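Local coordinates for Melibiose/raffinose/stachyose-binding protein MelE (Bacillus subtilis subsp. subtilis str. 168, PDB 4R6H) that binds melibiose, raffinose and stachyose and serves as the solute-binding component of the ABC transporter that imports these sugars, at residues I173-W185 / E258-Q270. Numbering follows the deposited sequence.
Sequences IKEKSKGSIVPFW and ELMAQNKIAFTMQ
Strands 182-185 and 265-269 run parallel, V182 paired with I265 and F184 with F267: V182 N donates to K264 O (2.8 Å), V182 O accepts from A266 N, and W185 N reaches F267 O, while the chains turn corners at P183-F184 and at A266, and there P183 O accepts from F267 N. Proline suits that corner, its CB directed away from 258-270, and the small A266 leaves room for I173 CD1, 3.5 Å from its CB.

On the sheet face that carries V182, I265, W185 and T268, the methyl CD1 of I265 sits over the five-membered ring of the W185 indole, 3.7 Å from its centroid, a CH-pi contact. With CG anti to the backbone N (chi1 -170°), W185 lays its ring across I265, and L259 CD1 comes in obliquely from helix 256-261 near NE1. Replacing W185 by alanine is likely to leave the I265 and L259 methyls without their aromatic partner and open a gap between strand 182-185 and helix 256-261. T268 adds a side-chain bond, OG1 giving its proton to W185 O (2.8 Å), and a water joins that same oxygen to M269 N. On the other face M269 SD lies 3.6 Å from F184 CZ, at the ring edge, a Met-aromatic contact.

F166 and L170 of helix 163-177 pack against F184 and F267, whereas strand 265-269 lies between 182-185, its parallel partner, and 141-148, its antiparallel one, in the mixed sheet.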
loop_
_atom_site.group_PDB
_atom_site.type_symbol
_atom_site.label_atom_id
_atom_site.label_comp_id
_atom_site.label_asym_id
_atom_site.label_seq_id
_atom_site.Cartn_x
_atom_site.Cartn_y
_atom_site.Cartn_z
ATOM N N ILE A 173 -26.892 -3.754 -5.186
ATOM C CA ILE A 173 -26.702 -4.945 -4.386
ATOM C C ILE A 173 -27.656 -4.962 -3.190
ATOM O O ILE A 173 -28.246 -6.006 -2.857
ATOM C CB ILE A 173 -25.203 -5.026 -3.947
ATOM C CG1 ILE A 173 -24.313 -5.307 -5.159
ATOM C CG2 ILE A 173 -24.961 -6.068 -2.890
ATOM C CD1 ILE A 173 -22.899 -4.751 -5.039
ATOM N N LYS A 174 -27.827 -3.818 -2.521
ATOM C CA LYS A 174 -28.703 -3.753 -1.402
ATOM C C LYS A 174 -30.134 -4.087 -1.850
ATOM O O LYS A 174 -30.794 -4.886 -1.187
ATOM C CB LYS A 174 -28.629 -2.388 -0.702
ATOM C CG LYS A 174 -29.637 -2.306 0.440
ATOM C CD LYS A 174 -29.607 -0.989 1.189
ATOM C CE LYS A 174 -30.542 0.047 0.605
ATOM N NZ LYS A 174 -30.759 1.243 1.504
ATOM N N GLU A 175 -30.567 -3.468 -2.944
ATOM C CA GLU A 175 -31.967 -3.627 -3.485
ATOM C C GLU A 175 -32.194 -5.103 -3.873
ATOM O O GLU A 175 -33.114 -5.796 -3.382
ATOM C CB GLU A 175 -32.156 -2.678 -4.682
ATOM C CG GLU A 175 -32.475 -1.225 -4.307
ATOM C CD GLU A 175 -32.015 -0.091 -5.272
ATOM O OE1 GLU A 175 -31.622 -0.299 -6.456
ATOM O OE2 GLU A 175 -32.064 1.088 -4.817
ATOM N N LYS A 176 -31.301 -5.623 -4.694
ATOM C CA LYS A 176 -31.517 -6.949 -5.295
ATOM C C LYS A 176 -31.245 -8.093 -4.324
ATOM O O LYS A 176 -31.860 -9.160 -4.448
ATOM C CB LYS A 176 -30.724 -7.100 -6.602
ATOM C CG LYS A 176 -31.032 -6.069 -7.677
ATOM C CD LYS A 176 -32.045 -6.519 -8.718
ATOM C CE LYS A 176 -31.941 -5.665 -9.977
ATOM N NZ LYS A 176 -30.585 -5.726 -10.607
ATOM N N SER A 177 -30.352 -7.917 -3.344
ATOM C CA SER A 177 -30.060 -8.969 -2.402
ATOM C C SER A 177 -31.030 -8.952 -1.220
ATOM O O SER A 177 -30.980 -9.834 -0.382
ATOM C CB SER A 177 -28.622 -8.884 -1.878
ATOM O OG SER A 177 -28.492 -7.904 -0.869
ATOM N N LYS A 178 -31.866 -7.909 -1.199
ATOM C CA LYS A 178 -32.808 -7.615 -0.135
ATOM C C LYS A 178 -32.132 -7.621 1.223
ATOM O O LYS A 178 -32.676 -8.129 2.198
ATOM C CB LYS A 178 -34.015 -8.567 -0.188
ATOM C CG LYS A 178 -35.236 -7.963 -0.873
ATOM C CD LYS A 178 -35.415 -8.463 -2.293
ATOM C CE LYS A 178 -36.736 -7.972 -2.866
ATOM N NZ LYS A 178 -37.233 -8.871 -3.939
ATOM N N GLY A 179 -30.931 -7.051 1.283
ATOM C CA GLY A 179 -30.171 -7.004 2.529
ATOM C C GLY A 179 -29.348 -8.229 2.932
ATOM O O GLY A 179 -28.723 -8.205 3.976
ATOM N N SER A 180 -29.317 -9.294 2.119
ATOM C CA SER A 180 -28.601 -10.526 2.438
ATOM C C SER A 180 -27.080 -10.473 2.118
ATOM O O SER A 180 -26.317 -11.376 2.499
ATOM C CB SER A 180 -29.176 -11.724 1.669
ATOM O OG SER A 180 -29.031 -11.599 0.252
ATOM N N ILE A 181 -26.676 -9.467 1.342
ATOM C CA ILE A 181 -25.294 -9.281 0.991
ATOM C C ILE A 181 -24.858 -7.879 1.441
ATOM O O ILE A 181 -25.506 -6.885 1.112
ATOM C CB ILE A 181 -25.081 -9.459 -0.528
ATOM C CG1 ILE A 181 -25.284 -10.915 -0.970
ATOM C CG2 ILE A 181 -23.662 -9.003 -0.910
ATOM C CD1 ILE A 181 -25.335 -11.116 -2.476
ATOM N N VAL A 182 -23.747 -7.810 2.161
ATOM C CA VAL A 182 -23.155 -6.490 2.512
ATOM C C VAL A 182 -22.545 -5.876 1.260
ATOM O O VAL A 182 -21.621 -6.476 0.667
ATOM C CB VAL A 182 -22.095 -6.607 3.582
ATOM C CG1 VAL A 182 -21.494 -5.245 3.833
ATOM C CG2 VAL A 182 -22.657 -7.204 4.873
ATOM N N PRO A 183 -23.003 -4.667 0.853
ATOM C CA PRO A 183 -22.449 -4.169 -0.394
ATOM C C PRO A 183 -20.961 -3.787 -0.257
ATOM O O PRO A 183 -20.175 -4.146 -1.171
ATOM C CB PRO A 183 -23.336 -2.969 -0.743
ATOM C CG PRO A 183 -24.615 -3.252 -0.020
ATOM C CD PRO A 183 -24.249 -3.950 1.215
ATOM N N PHE A 184 -20.569 -3.122 0.837
ATOM C CA PHE A 184 -19.175 -2.667 1.010
ATOM C C PHE A 184 -18.822 -2.874 2.448
ATOM O O PHE A 184 -19.407 -2.267 3.299
ATOM C CB PHE A 184 -19.137 -1.208 0.616
ATOM C CG PHE A 184 -17.775 -0.564 0.568
ATOM C CD1 PHE A 184 -16.608 -1.293 0.323
ATOM C CD2 PHE A 184 -17.680 0.821 0.646
ATOM C CE1 PHE A 184 -15.381 -0.656 0.209
ATOM C CE2 PHE A 184 -16.455 1.465 0.508
ATOM C CZ PHE A 184 -15.308 0.721 0.318
ATOM N N TRP A 185 -17.908 -3.775 2.743
ATOM C CA TRP A 185 -17.665 -4.236 4.108
ATOM C C TRP A 185 -16.430 -3.645 4.714
ATOM O O TRP A 185 -15.397 -3.573 4.077
ATOM C CB TRP A 185 -17.539 -5.766 4.125
ATOM C CG TRP A 185 -17.528 -6.400 5.477
ATOM C CD1 TRP A 185 -18.601 -6.878 6.178
ATOM C CD2 TRP A 185 -16.379 -6.720 6.242
ATOM N NE1 TRP A 185 -18.188 -7.437 7.362
ATOM C CE2 TRP A 185 -16.821 -7.367 7.433
ATOM C CE3 TRP A 185 -15.011 -6.525 6.059
ATOM C CZ2 TRP A 185 -15.922 -7.797 8.423
ATOM C CZ3 TRP A 185 -14.137 -6.957 7.036
ATOM C CH2 TRP A 185 -14.589 -7.611 8.184
ATOM N N GLU A 258 -13.918 -15.545 6.161
ATOM C CA GLU A 258 -15.095 -16.421 6.273
ATOM C C GLU A 258 -16.337 -15.764 5.642
ATOM O O GLU A 258 -17.076 -16.422 4.884
ATOM C CB GLU A 258 -15.399 -16.813 7.748
ATOM C CG GLU A 258 -16.703 -17.615 7.928
ATOM C CD GLU A 258 -16.900 -18.271 9.301
ATOM O OE1 GLU A 258 -15.967 -18.216 10.127
ATOM O OE2 GLU A 258 -18.000 -18.852 9.557
ATOM N N LEU A 259 -16.560 -14.481 5.864
ATOM C CA LEU A 259 -17.740 -13.833 5.299
ATOM C C LEU A 259 -17.649 -13.745 3.771
ATOM O O LEU A 259 -18.637 -14.000 3.059
ATOM C CB LEU A 259 -17.973 -12.433 5.864
ATOM C CG LEU A 259 -18.414 -12.396 7.300
ATOM C CD1 LEU A 259 -18.337 -10.942 7.778
ATOM C CD2 LEU A 259 -19.815 -12.970 7.516
ATOM N N MET A 260 -16.474 -13.412 3.238
ATOM C CA MET A 260 -16.300 -13.342 1.812
ATOM C C MET A 260 -16.513 -14.735 1.166
ATOM O O MET A 260 -17.162 -14.854 0.139
ATOM C CB MET A 260 -14.904 -12.753 1.520
ATOM C CG MET A 260 -14.613 -12.377 0.071
ATOM S SD MET A 260 -15.801 -11.311 -0.790
ATOM C CE MET A 260 -14.884 -9.849 -1.152
ATOM N N ALA A 261 -15.972 -15.763 1.804
ATOM C CA ALA A 261 -16.129 -17.150 1.303
ATOM C C ALA A 261 -17.566 -17.638 1.375
ATOM O O ALA A 261 -17.894 -18.612 0.711
ATOM C CB ALA A 261 -15.264 -18.069 2.114
ATOM N N GLN A 262 -18.410 -17.003 2.180
ATOM C CA GLN A 262 -19.816 -17.383 2.300
ATOM C C GLN A 262 -20.707 -16.536 1.405
ATOM O O GLN A 262 -21.931 -16.543 1.542
ATOM C CB GLN A 262 -20.232 -17.283 3.763
ATOM C CG GLN A 262 -19.625 -18.368 4.595
ATOM C CD GLN A 262 -19.777 -18.135 6.103
ATOM O OE1 GLN A 262 -20.409 -17.177 6.556
ATOM N NE2 GLN A 262 -19.181 -19.020 6.873
ATOM N N ASN A 263 -20.126 -15.801 0.431
ATOM C CA ASN A 263 -20.923 -14.953 -0.457
ATOM C C ASN A 263 -21.760 -13.907 0.289
ATOM O O ASN A 263 -22.844 -13.507 -0.173
ATOM C CB ASN A 263 -21.832 -15.808 -1.373
ATOM C CG ASN A 263 -21.048 -16.559 -2.421
ATOM O OD1 ASN A 263 -20.489 -15.969 -3.361
ATOM N ND2 ASN A 263 -20.995 -17.861 -2.287
ATOM N N LYS A 264 -21.198 -13.380 1.380
ATOM C CA LYS A 264 -21.868 -12.391 2.199
ATOM C C LYS A 264 -21.418 -10.942 1.963
ATOM O O LYS A 264 -22.015 -10.004 2.538
ATOM C CB LYS A 264 -21.813 -12.801 3.665
ATOM C CG LYS A 264 -22.727 -14.000 3.932
ATOM C CD LYS A 264 -22.654 -14.515 5.363
ATOM C CE LYS A 264 -23.557 -15.733 5.558
ATOM N NZ LYS A 264 -23.043 -16.619 6.642
ATOM N N ILE A 265 -20.416 -10.771 1.090
ATOM C CA ILE A 265 -19.808 -9.449 0.890
ATOM C C ILE A 265 -19.579 -9.203 -0.578
ATOM O O ILE A 265 -18.953 -10.034 -1.245
ATOM C CB ILE A 265 -18.446 -9.344 1.623
ATOM C CG1 ILE A 265 -18.616 -9.327 3.155
ATOM C CG2 ILE A 265 -17.692 -8.081 1.215
ATOM C CD1 ILE A 265 -17.317 -9.515 3.908
ATOM N N ALA A 266 -20.033 -8.078 -1.120
ATOM C CA ALA A 266 -19.755 -7.761 -2.531
ATOM C C ALA A 266 -18.399 -7.100 -2.754
ATOM O O ALA A 266 -17.610 -7.580 -3.553
ATOM C CB ALA A 266 -20.865 -6.918 -3.138
ATOM N N PHE A 267 -18.136 -6.001 -2.058
ATOM C CA PHE A 267 -16.885 -5.238 -2.172
ATOM C C PHE A 267 -16.238 -5.045 -0.809
ATOM O O PHE A 267 -16.907 -4.931 0.214
ATOM C CB PHE A 267 -17.144 -3.852 -2.698
ATOM C CG PHE A 267 -17.600 -3.779 -4.119
ATOM C CD1 PHE A 267 -16.673 -3.646 -5.152
ATOM C CD2 PHE A 267 -18.964 -3.721 -4.433
ATOM C CE1 PHE A 267 -17.100 -3.483 -6.458
ATOM C CE2 PHE A 267 -19.391 -3.591 -5.748
ATOM C CZ PHE A 267 -18.467 -3.464 -6.760
ATOM N N THR A 268 -14.917 -4.906 -0.828
ATOM C CA THR A 268 -14.166 -4.455 0.351
ATOM C C THR A 268 -12.887 -3.814 -0.133
ATOM O O THR A 268 -12.487 -4.046 -1.260
ATOM C CB THR A 268 -13.944 -5.591 1.381
ATOM O OG1 THR A 268 -13.552 -5.036 2.631
ATOM C CG2 THR A 268 -12.887 -6.593 0.923
ATOM N N MET A 269 -12.257 -2.973 0.685
ATOM C CA MET A 269 -10.974 -2.399 0.294
ATOM C C MET A 269 -9.926 -3.465 0.231
ATOM O O MET A 269 -9.954 -4.458 0.967
ATOM C CB MET A 269 -10.527 -1.330 1.284
ATOM C CG MET A 269 -11.441 -0.138 1.505
ATOM S SD MET A 269 -11.761 1.050 0.213
ATOM C CE MET A 269 -10.081 1.600 -0.213
ATOM N N GLN A 270 -8.999 -3.293 -0.715
ATOM C CA GLN A 270 -8.080 -4.381 -0.966
ATOM C C GLN A 270 -7.135 -4.620 0.192
ATOM O O GLN A 270 -6.532 -3.682 0.713
ATOM C CB GLN A 270 -7.307 -4.024 -2.184
ATOM C CG GLN A 270 -6.693 -5.200 -2.845
ATOM C CD GLN A 270 -6.162 -4.760 -4.155
ATOM O OE1 GLN A 270 -6.838 -4.006 -4.872
ATOM N NE2 GLN A 270 -4.994 -5.238 -4.509
HETATM O O HOH W 1 -24.222 -10.594 4.446
HETATM O O HOH W 2 -13.384 -1.908 3.240
#